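Local coordinates for protein exoribonuclease II, mitochondrial (PDB 6F3H) that degrades RNA from its 3' end in mitochondria, probably by magnesium-dependent hydrolysis, as the nuclease component of the mitochondrial RNA degradosome, at residues A277-D282 and K290-I295; K562-H565 and V570-G573; T615-A620 and K686-T691. The protein carries 1 engineered substitution. All blocks are in the same frame, centred on the assembly; numbering follows the deposited sequence.

Contact 1 (A277-D282 and K290-I295); sequences AKLVND and KRYDYI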
loop_
_atom_site.group_PDB
_atom_site.type_symbol
_atom_site.label_atom_id
_atom_site.label_comp_id
_atom_site.label_asym_id
_atom_site.label_seq_id
_atom_site.Cartn_x
_atom_site.Cartn_y
_atom_site.Cartn_z
ATOM N N ALA A 277 0.422 37.974 -11.336
ATOM C CA ALA A 277 -0.523 37.692 -12.402
ATOM C C ALA A 277 -0.253 38.560 -13.620
ATOM O O ALA A 277 -0.474 38.130 -14.756
ATOM C CB ALA A 277 -1.948 37.914 -11.902
ATOM N N LYS A 278 0.297 39.750 -13.425
ATOM C CA LYS A 278 0.581 40.569 -14.586
ATOM C C LYS A 278 1.663 39.917 -15.417
ATOM O O LYS A 278 1.498 39.724 -16.625
ATOM C CB LYS A 278 0.991 41.968 -14.171
ATOM C CG LYS A 278 0.669 42.945 -15.264
ATOM C CD LYS A 278 1.538 44.167 -15.198
ATOM C CE LYS A 278 0.767 45.369 -15.707
ATOM N NZ LYS A 278 -0.321 45.821 -14.750
ATOM N N LEU A 279 2.755 39.514 -14.759
ATOM C CA LEU A 279 3.864 38.846 -15.434
ATOM C C LEU A 279 3.396 37.639 -16.224
ATOM O O LEU A 279 3.864 37.383 -17.341
ATOM C CB LEU A 279 4.892 38.407 -14.398
ATOM C CG LEU A 279 5.394 39.520 -13.490
ATOM C CD1 LEU A 279 6.284 38.983 -12.416
ATOM C CD2 LEU A 279 6.176 40.463 -14.326
ATOM N N VAL A 280 2.477 36.876 -15.650
ATOM C CA VAL A 280 1.933 35.719 -16.337
ATOM C C VAL A 280 1.158 36.139 -17.579
ATOM O O VAL A 280 1.292 35.528 -18.646
ATOM C CB VAL A 280 1.068 34.931 -15.347
ATOM C CG1 VAL A 280 0.347 33.827 -16.037
ATOM C CG2 VAL A 280 1.959 34.398 -14.272
ATOM N N ASN A 281 0.362 37.208 -17.474
ATOM C CA ASN A 281 -0.443 37.622 -18.612
ATOM C C ASN A 281 0.413 38.249 -19.684
ATOM O O ASN A 281 0.117 38.110 -20.872
ATOM C CB ASN A 281 -1.511 38.596 -18.162
ATOM C CG ASN A 281 -2.358 38.032 -17.077
ATOM O OD1 ASN A 281 -2.827 36.893 -17.171
ATOM N ND2 ASN A 281 -2.573 38.814 -16.029
ATOM N N ASP A 282 1.471 38.936 -19.285
ATOM C CA ASP A 282 2.441 39.465 -20.226
ATOM C C ASP A 282 3.428 38.394 -20.674
ATOM O O ASP A 282 4.318 38.674 -21.484
ATOM C CB ASP A 282 3.170 40.648 -19.593
ATOM C CG ASP A 282 2.215 41.735 -19.142
ATOM O OD1 ASP A 282 1.066 41.754 -19.625
ATOM O OD2 ASP A 282 2.599 42.575 -18.302
ATOM N N LYS A 290 13.309 34.847 -11.070
ATOM C CA LYS A 290 14.172 35.561 -10.143
ATOM C C LYS A 290 13.390 36.011 -8.921
ATOM O O LYS A 290 13.870 35.911 -7.782
ATOM C CB LYS A 290 14.820 36.753 -10.855
ATOM N N ARG A 291 12.159 36.449 -9.132
ATOM C CA ARG A 291 11.428 37.135 -8.086
ATOM C C ARG A 291 10.489 36.222 -7.329
ATOM O O ARG A 291 10.484 36.217 -6.095
ATOM C CB ARG A 291 10.622 38.279 -8.690
ATOM C CG ARG A 291 11.164 39.640 -8.365
ATOM C CD ARG A 291 10.148 40.736 -8.701
ATOM N NE ARG A 291 10.118 41.049 -10.125
ATOM C CZ ARG A 291 9.245 41.872 -10.704
ATOM N NH1 ARG A 291 8.301 42.486 -9.990
ATOM N NH2 ARG A 291 9.317 42.080 -12.012
ATOM N N TYR A 292 9.733 35.413 -8.049
ATOM C CA TYR A 292 8.625 34.727 -7.418
ATOM C C TYR A 292 8.836 33.232 -7.380
ATOM O O TYR A 292 7.921 32.478 -7.708
ATOM C CB TYR A 292 7.327 35.047 -8.163
ATOM C CG TYR A 292 6.880 36.488 -8.028
ATOM C CD1 TYR A 292 6.482 37.004 -6.796
ATOM C CD2 TYR A 292 6.869 37.339 -9.121
ATOM C CE1 TYR A 292 6.068 38.338 -6.658
ATOM C CE2 TYR A 292 6.463 38.676 -8.995
ATOM C CZ TYR A 292 6.064 39.167 -7.768
ATOM O OH TYR A 292 5.672 40.485 -7.663
ATOM N N ASP A 293 10.013 32.769 -6.973
ATOM C CA ASP A 293 10.137 31.321 -6.919
ATOM C C ASP A 293 9.331 30.758 -5.762
ATOM O O ASP A 293 8.872 29.609 -5.824
ATOM C CB ASP A 293 11.594 30.869 -6.828
ATOM C CG ASP A 293 11.797 29.443 -7.392
ATOM O OD1 ASP A 293 11.143 29.099 -8.407
ATOM O OD2 ASP A 293 12.591 28.657 -6.824
ATOM N N TYR A 294 9.127 31.545 -4.710
ATOM C CA TYR A 294 8.289 31.037 -3.638
ATOM C C TYR A 294 6.881 30.703 -4.111
ATOM O O TYR A 294 6.210 29.874 -3.491
ATOM C CB TYR A 294 8.261 32.028 -2.492
ATOM C CG TYR A 294 7.569 33.338 -2.766
ATOM C CD1 TYR A 294 8.230 34.381 -3.406
ATOM C CD2 TYR A 294 6.273 33.552 -2.344
ATOM C CE1 TYR A 294 7.599 35.591 -3.628
ATOM C CE2 TYR A 294 5.632 34.757 -2.556
ATOM C CZ TYR A 294 6.290 35.774 -3.193
ATOM O OH TYR A 294 5.624 36.980 -3.376
ATOM N N ILE A 295 6.433 31.280 -5.217
ATOM C CA ILE A 295 5.119 30.905 -5.710
ATOM C C ILE A 295 5.187 29.643 -6.534
ATOM O O ILE A 295 4.267 28.822 -6.514
ATOM C CB ILE A 295 4.504 32.048 -6.525
ATOM C CG1 ILE A 295 4.358 33.294 -5.656
ATOM C CG2 ILE A 295 3.192 31.608 -7.138
ATOM C CD1 ILE A 295 3.521 34.384 -6.293
#

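Contact 2 (K562-H565 and V570-G573); sequences KRIH and VVFG. With nucleotides of chain C.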
loop_
_atom_site.group_PDB
_atom_site.type_symbol
_atom_site.label_atom_id
_atom_site.label_comp_id
_atom_site.label_asym_id
_atom_site.label_seq_id
_atom_site.Cartn_x
_atom_site.Cartn_y
_atom_site.Cartn_z
ATOM N N LYS A 562 -5.636 -28.006 -6.677
ATOM C CA LYS A 562 -5.784 -28.389 -5.283
ATOM C C LYS A 562 -6.268 -27.215 -4.444
ATOM O O LYS A 562 -7.235 -27.343 -3.684
ATOM C CB LYS A 562 -4.448 -28.914 -4.768
ATOM C CG LYS A 562 -4.493 -29.604 -3.422
ATOM C CD LYS A 562 -3.341 -30.606 -3.255
ATOM N N ARG A 563 -5.596 -26.061 -4.567
ATOM C CA ARG A 563 -5.924 -24.879 -3.769
ATOM C C ARG A 563 -7.385 -24.512 -3.915
ATOM O O ARG A 563 -8.031 -24.117 -2.946
ATOM C CB ARG A 563 -5.060 -23.702 -4.201
ATOM C CG ARG A 563 -3.626 -23.706 -3.684
ATOM C CD ARG A 563 -2.922 -22.407 -4.071
ATOM N NE ARG A 563 -3.861 -21.294 -3.992
ATOM C CZ ARG A 563 -4.054 -20.371 -4.930
ATOM N NH1 ARG A 563 -3.361 -20.398 -6.051
ATOM N NH2 ARG A 563 -4.954 -19.410 -4.738
ATOM N N ILE A 564 -7.921 -24.647 -5.127
ATOM C CA ILE A 564 -9.330 -24.363 -5.382
ATOM C C ILE A 564 -10.226 -25.392 -4.704
ATOM O O ILE A 564 -11.063 -25.045 -3.865
ATOM C CB ILE A 564 -9.596 -24.324 -6.889
ATOM C CG1 ILE A 564 -8.853 -23.151 -7.515
ATOM C CG2 ILE A 564 -11.084 -24.292 -7.143
ATOM C CD1 ILE A 564 -9.104 -23.022 -8.980
ATOM N N HIS A 565 -10.081 -26.673 -5.061
ATOM C CA HIS A 565 -11.052 -27.660 -4.596
ATOM C C HIS A 565 -10.888 -28.042 -3.136
ATOM O O HIS A 565 -11.852 -28.528 -2.532
ATOM C CB HIS A 565 -10.993 -28.903 -5.460
ATOM C CG HIS A 565 -11.458 -28.647 -6.844
ATOM N ND1 HIS A 565 -10.743 -27.873 -7.729
ATOM C CD2 HIS A 565 -12.593 -29.009 -7.483
ATOM C CE1 HIS A 565 -11.405 -27.790 -8.870
ATOM N NE2 HIS A 565 -12.530 -28.473 -8.747
ATOM N N VAL A 570 -9.577 -18.661 -3.682
ATOM C CA VAL A 570 -10.351 -17.811 -4.564
ATOM C C VAL A 570 -9.404 -17.163 -5.557
ATOM O O VAL A 570 -8.591 -16.294 -5.197
ATOM C CB VAL A 570 -11.109 -16.749 -3.784
ATOM C CG1 VAL A 570 -11.819 -15.846 -4.762
ATOM C CG2 VAL A 570 -12.028 -17.399 -2.759
ATOM N N VAL A 571 -9.550 -17.536 -6.812
ATOM C CA VAL A 571 -8.594 -17.179 -7.841
ATOM C C VAL A 571 -9.313 -16.502 -8.998
ATOM O O VAL A 571 -10.406 -16.921 -9.398
ATOM C CB VAL A 571 -7.831 -18.428 -8.307
ATOM C CG1 VAL A 571 -6.607 -17.993 -9.072
ATOM C CG2 VAL A 571 -7.453 -19.306 -7.091
ATOM N N PHE A 572 -8.705 -15.453 -9.535
ATOM C CA PHE A 572 -9.444 -14.625 -10.466
ATOM C C PHE A 572 -9.234 -15.016 -11.912
ATOM O O PHE A 572 -8.137 -15.382 -12.334
ATOM C CB PHE A 572 -9.083 -13.154 -10.332
ATOM C CG PHE A 572 -9.588 -12.524 -9.082
ATOM C CD1 PHE A 572 -10.455 -13.202 -8.255
ATOM C CD2 PHE A 572 -9.237 -11.230 -8.763
ATOM C CE1 PHE A 572 -10.918 -12.619 -7.123
ATOM C CE2 PHE A 572 -9.721 -10.632 -7.636
ATOM C CZ PHE A 572 -10.556 -11.329 -6.813
ATOM N N GLY A 573 -10.301 -14.818 -12.678
ATOM C CA GLY A 573 -10.385 -14.968 -14.111
ATOM C C GLY A 573 -9.730 -13.896 -14.952
ATOM O O GLY A 573 -8.658 -13.380 -14.610
ATOM P P G C 2 -6.406 -6.108 -2.314
ATOM O OP1 G C 2 -5.578 -5.963 -1.072
ATOM O OP2 G C 2 -6.124 -5.464 -3.631
ATOM O "O5'" G C 2 -6.554 -7.639 -2.688
ATOM C "C5'" G C 2 -7.166 -8.535 -1.784
ATOM C "C4'" G C 2 -7.016 -9.960 -2.238
ATOM O "O4'" G C 2 -7.835 -10.208 -3.399
ATOM C "C3'" G C 2 -5.630 -10.373 -2.673
ATOM O "O3'" G C 2 -4.813 -10.655 -1.561
ATOM C "C2'" G C 2 -5.912 -11.576 -3.555
ATOM O "O2'" G C 2 -6.158 -12.736 -2.783
ATOM C "C1'" G C 2 -7.217 -11.162 -4.221
ATOM N N9 G C 2 -6.952 -10.486 -5.471
ATOM C C8 G C 2 -7.044 -9.128 -5.603
ATOM N N7 G C 2 -6.754 -8.756 -6.805
ATOM C C5 G C 2 -6.460 -9.946 -7.456
ATOM C C6 G C 2 -6.080 -10.141 -8.786
ATOM O O6 G C 2 -5.940 -9.236 -9.612
ATOM N N1 G C 2 -5.868 -11.503 -9.085
ATOM C C2 G C 2 -6.006 -12.573 -8.205
ATOM N N2 G C 2 -5.753 -13.814 -8.716
ATOM N N3 G C 2 -6.372 -12.383 -6.925
ATOM C C4 G C 2 -6.573 -11.056 -6.650
HETATM O O HOH W 1 -5.601 -16.305 -4.799
#

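Contact 3 (T615-A620 and K686-T691); sequences TNKLCA and KMIGNT. With nucleotides of chain C.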
loop_
_atom_site.group_PDB
_atom_site.type_symbol
_atom_site.label_atom_id
_atom_site.label_comp_id
_atom_site.label_asym_id
_atom_site.label_seq_id
_atom_site.Cartn_x
_atom_site.Cartn_y
_atom_site.Cartn_z
ATOM N N THR A 615 5.502 -22.048 -1.020
ATOM C CA THR A 615 6.616 -21.744 -0.133
ATOM C C THR A 615 6.180 -20.882 1.025
ATOM O O THR A 615 6.575 -21.105 2.172
ATOM C CB THR A 615 7.669 -20.973 -0.906
ATOM O OG1 THR A 615 7.964 -21.664 -2.118
ATOM C CG2 THR A 615 8.906 -20.793 -0.070
ATOM N N ASN A 616 5.407 -19.845 0.725
ATOM C CA ASN A 616 4.994 -18.931 1.764
ATOM C C ASN A 616 4.009 -19.603 2.704
ATOM O O ASN A 616 4.063 -19.380 3.916
ATOM C CB ASN A 616 4.417 -17.682 1.128
ATOM C CG ASN A 616 5.482 -16.831 0.504
ATOM O OD1 ASN A 616 6.582 -16.723 1.034
ATOM N ND2 ASN A 616 5.169 -16.218 -0.626
ATOM N N LYS A 617 3.134 -20.469 2.174
ATOM C CA LYS A 617 2.235 -21.214 3.049
ATOM C C LYS A 617 3.020 -22.084 4.012
ATOM O O LYS A 617 2.675 -22.185 5.192
ATOM C CB LYS A 617 1.278 -22.095 2.252
ATOM C CG LYS A 617 0.094 -21.387 1.670
ATOM C CD LYS A 617 -0.932 -22.405 1.210
ATOM C CE LYS A 617 -0.543 -23.106 -0.100
ATOM N NZ LYS A 617 -1.688 -23.907 -0.648
ATOM N N LEU A 618 4.084 -22.719 3.537
ATOM C CA LEU A 618 4.782 -23.675 4.383
ATOM C C LEU A 618 5.563 -22.992 5.496
ATOM O O LEU A 618 5.615 -23.506 6.618
ATOM C CB LEU A 618 5.710 -24.535 3.541
ATOM C CG LEU A 618 4.908 -25.555 2.729
ATOM C CD1 LEU A 618 5.809 -26.390 1.844
ATOM C CD2 LEU A 618 4.051 -26.423 3.641
ATOM N N CYS A 619 6.177 -21.837 5.223
ATOM C CA CYS A 619 6.878 -21.158 6.310
ATOM C C CYS A 619 5.927 -20.694 7.383
ATOM O O CYS A 619 6.337 -20.526 8.537
ATOM C CB CYS A 619 7.686 -19.980 5.816
ATOM S SG CYS A 619 9.186 -20.508 5.119
ATOM N N ALA A 620 4.671 -20.462 7.025
ATOM C CA ALA A 620 3.666 -20.256 8.047
ATOM C C ALA A 620 3.685 -21.419 9.022
ATOM O O ALA A 620 3.880 -21.236 10.231
ATOM C CB ALA A 620 2.289 -20.108 7.403
ATOM N N LYS A 686 -7.621 -15.938 3.742
ATOM C CA LYS A 686 -8.772 -16.712 3.298
ATOM C C LYS A 686 -8.973 -16.711 1.794
ATOM O O LYS A 686 -9.942 -17.342 1.362
ATOM C CB LYS A 686 -9.996 -16.188 4.010
ATOM C CG LYS A 686 -9.895 -16.453 5.492
ATOM C CD LYS A 686 -11.219 -16.213 6.135
ATOM C CE LYS A 686 -11.085 -16.169 7.632
ATOM N NZ LYS A 686 -12.368 -15.732 8.246
HETATM N N MSE A 687 -8.104 -16.069 1.009
HETATM C CA MSE A 687 -8.129 -16.140 -0.478
HETATM C C MSE A 687 -7.249 -17.203 -1.050
HETATM O O MSE A 687 -7.595 -17.899 -1.994
HETATM C CB MSE A 687 -7.664 -14.832 -1.124
HETATM C CG MSE A 687 -8.332 -13.620 -0.596
HETATM SE SE MSE A 687 -10.209 -13.812 -1.017
HETATM C CE MSE A 687 -10.446 -12.586 -2.508
ATOM N N ILE A 688 -6.052 -17.250 -0.486
ATOM C CA ILE A 688 -5.067 -18.224 -0.899
ATOM C C ILE A 688 -5.503 -19.612 -0.475
ATOM O O ILE A 688 -5.217 -20.607 -1.153
ATOM C CB ILE A 688 -3.732 -17.794 -0.284
ATOM C CG1 ILE A 688 -3.264 -16.530 -0.985
ATOM C CG2 ILE A 688 -2.712 -18.882 -0.400
ATOM C CD1 ILE A 688 -1.992 -16.010 -0.456
ATOM N N GLY A 689 -6.218 -19.701 0.633
ATOM C CA GLY A 689 -6.685 -20.971 1.110
ATOM C C GLY A 689 -7.415 -20.790 2.412
ATOM O O GLY A 689 -8.188 -19.845 2.582
ATOM N N ASN A 690 -7.155 -21.682 3.350
ATOM C CA ASN A 690 -7.793 -21.617 4.651
ATOM C C ASN A 690 -6.733 -21.617 5.724
ATOM O O ASN A 690 -6.949 -22.125 6.820
ATOM C CB ASN A 690 -8.729 -22.798 4.858
ATOM C CG ASN A 690 -8.080 -24.101 4.488
ATOM O OD1 ASN A 690 -7.833 -24.374 3.315
ATOM N ND2 ASN A 690 -7.756 -24.903 5.494
ATOM N N THR A 691 -5.553 -21.130 5.397
ATOM C CA THR A 691 -4.447 -21.286 6.313
ATOM C C THR A 691 -3.602 -20.018 6.343
ATOM O O THR A 691 -3.724 -19.132 5.488
ATOM C CB THR A 691 -3.637 -22.536 5.958
ATOM O OG1 THR A 691 -2.799 -22.862 7.070
ATOM C CG2 THR A 691 -2.809 -22.355 4.669
ATOM P P G C 2 -6.406 -6.108 -2.314
ATOM O OP1 G C 2 -5.578 -5.963 -1.072
ATOM O OP2 G C 2 -6.124 -5.464 -3.631
ATOM O "O5'" G C 2 -6.554 -7.639 -2.688
ATOM C "C5'" G C 2 -7.166 -8.535 -1.784
ATOM C "C4'" G C 2 -7.016 -9.960 -2.238
ATOM O "O4'" G C 2 -7.835 -10.208 -3.399
ATOM C "C3'" G C 2 -5.630 -10.373 -2.673
ATOM O "O3'" G C 2 -4.813 -10.655 -1.561
ATOM C "C2'" G C 2 -5.912 -11.576 -3.555
ATOM O "O2'" G C 2 -6.158 -12.736 -2.783
ATOM C "C1'" G C 2 -7.217 -11.162 -4.221
ATOM N N9 G C 2 -6.952 -10.486 -5.471
ATOM C C8 G C 2 -7.044 -9.128 -5.603
ATOM N N7 G C 2 -6.754 -8.756 -6.805
ATOM C C5 G C 2 -6.460 -9.946 -7.456
ATOM C C6 G C 2 -6.080 -10.141 -8.786
ATOM O O6 G C 2 -5.940 -9.236 -9.612
ATOM N N1 G C 2 -5.868 -11.503 -9.085
ATOM C C2 G C 2 -6.006 -12.573 -8.205
ATOM N N2 G C 2 -5.753 -13.814 -8.716
ATOM N N3 G C 2 -6.372 -12.383 -6.925
ATOM C C4 G C 2 -6.573 -11.056 -6.650
ATOM P P A C 3 -3.248 -10.440 -1.667
ATOM O OP1 A C 3 -2.601 -10.746 -0.365
ATOM O OP2 A C 3 -3.050 -9.126 -2.279
ATOM O "O5'" A C 3 -2.828 -11.515 -2.765
ATOM C "C5'" A C 3 -2.898 -12.903 -2.490
ATOM C "C4'" A C 3 -2.374 -13.734 -3.636
ATOM O "O4'" A C 3 -3.276 -13.637 -4.769
ATOM C "C3'" A C 3 -1.014 -13.326 -4.193
ATOM O "O3'" A C 3 0.063 -13.832 -3.430
ATOM C "C2'" A C 3 -1.071 -13.845 -5.621
ATOM O "O2'" A C 3 -0.841 -15.234 -5.681
ATOM C "C1'" A C 3 -2.535 -13.589 -5.963
ATOM N N9 A C 3 -2.661 -12.233 -6.468
ATOM C C8 A C 3 -2.899 -11.088 -5.768
ATOM N N7 A C 3 -2.908 -10.031 -6.523
ATOM C C5 A C 3 -2.638 -10.545 -7.767
ATOM C C6 A C 3 -2.515 -9.934 -8.994
ATOM N N6 A C 3 -2.658 -8.621 -9.155
ATOM N N1 A C 3 -2.236 -10.742 -10.042
ATOM C C2 A C 3 -2.101 -12.071 -9.851
ATOM N N3 A C 3 -2.196 -12.768 -8.729
ATOM C C4 A C 3 -2.462 -11.908 -7.747
#

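Contact 1 (A277-D282 and K290-I295)
L279 of helix 251-281 meets Y292 and R291 at the join of the next two helices, packing its methyls against both with no polar link across the segments. The side chain leaves its helix with CB directed at the facing segment. A chi1 of -54° places CG beside the backbone N and anti to the carbonyl carbon, and from there the two methyls are shared unevenly between the partners. CD1 serves both. It sits at the edge of the tyrosine ring, near the ring plane, 3.4 Å from Y292 CE2 and 3.7 Å from Y292 CD2, and it also lies over one face of the R291 guanidinium. The leucine and tyrosine side chains cross at about a right angle, so the methyl abuts the rim and does not cover the ring. CD2 makes the closest approach to the arginine, with L279 CD2 lying 4.2 Å from R291 NH2.

Y292 is itself set in place by its neighbours. R291 CB rests 3.9 Å above one face of the Y292 ring plane, offset toward the rim, and the phenol oxygen makes a weak hydrogen bond to E272 of the long helix. The same ring packs on A275, while L279 also touches I288 of the intervening short helix. Y292 stands at the N-cap position of helix 293-303, at the point where the chain leaves helix 285-291, and Y292 O accepts a bond from I295 N at 3.1 Å. The contact, about 33 Å from the bound RNA at the nearest atoms, is packing without hydrogen bonds, apolar at Y292 and methyl against guanidinium at R291. It belongs to a run of consecutive helices, in which short helix 285-291 links helix 251-281 to helix 293-303.

Contact 2 (K562-H565 and V570-G573)
R563 reaches V571 with its CG beside the backbone N (chi1 -78°) and a bend at chi3 of 37° that turns the guanidinium toward the facing loop. In V571 the CG2 branch is the one anti to the carbonyl carbon, which points this methyl at the helix. It therefore meets two residues there: V571 CG2 is 3.4 Å from R563 NH2, coming at the guanidinium obliquely, and 4.1 Å from I564 CG1. Each of the two helix residues crosses the valine at about a right angle.

Polar linkage comes through a water. It donates to V570 O at 3.0 Å and accepts a weak bond from R563 NH2 at 3.2 Å, spanning the segments where no direct hydrogen bond exists. The other nitrogens of the arginine have partners elsewhere: NH1 forms a salt bridge with E610, and NE bonds to I688 O.

Next to the valine in the same loop, F572 takes no part in the helix contact but faces the RNA. The base of G2 of chain C lies over one face of its ring, with N3 of the nucleotide 3.6 Å above the plane and offset toward the rim.

The chemistry thus implies a buried guanidinium whose charge is probably balanced by E610. Its NE is taken by the I688 carbonyl, while NH2 lies against a valine methyl and reaches V570 O only weakly, through water.

Contact 3 (T615-A620 and K686-T691)
K617 touches T691 and I688 through its aliphatic chain, and the contact separates cleanly into apolar, ionic and RNA-facing parts. The apolar part rests on one methylene: K617 CD lies 3.9 Å from T691 CG2, the two side chains crossing at about a right angle, and K617 CD is 4.3 Å from I688 CG2. A bend at chi3 (-76°) turns the rest of the lysine onward from this methylene. The ionic part then falls outside both segments, because NZ forms a salt bridge with D567, and no hydrogen bond joins the segments themselves.

The RNA-facing part belongs to the loop. I688 sends its longer branch to the sugar of A3 of chain C, CD1 lying 3.8 Å from the nucleotide C5', while selenomethionine M687 packs on the G2 ribose of chain C, with its CE 3.6 Å from O4'. I688 thus has one branch on the lysine and the other on the RNA backbone.

Within the RNB domain, K617 of helix 603-625 also packs on R563 of helix 543-567, and its neighbour L618 leans on Y509 and F512 of strand 505-519.

In the fold
Following the chain from the N terminus, contact 1 comes first and closes a seven-residue connection between helix 251-281 and the helices that follow. Contact 2 closes a four-residue connection made of the last residues of helix 543-567 and the start of the loop, and contact 3 spans 65 residues to bring a late loop back to helix 603-625. The three lie in series, with none enclosing another. Contact 1 stands apart, its centre 59 Å from that of contact 2 and across the centre of the chain. Contacts 2 and 3 adjoin inside the RNB domain: a probable V570 N to M687 O hydrogen bond joins their two loops, and another, R563 NE to I688 O, ties helix 543-567 to the later loop.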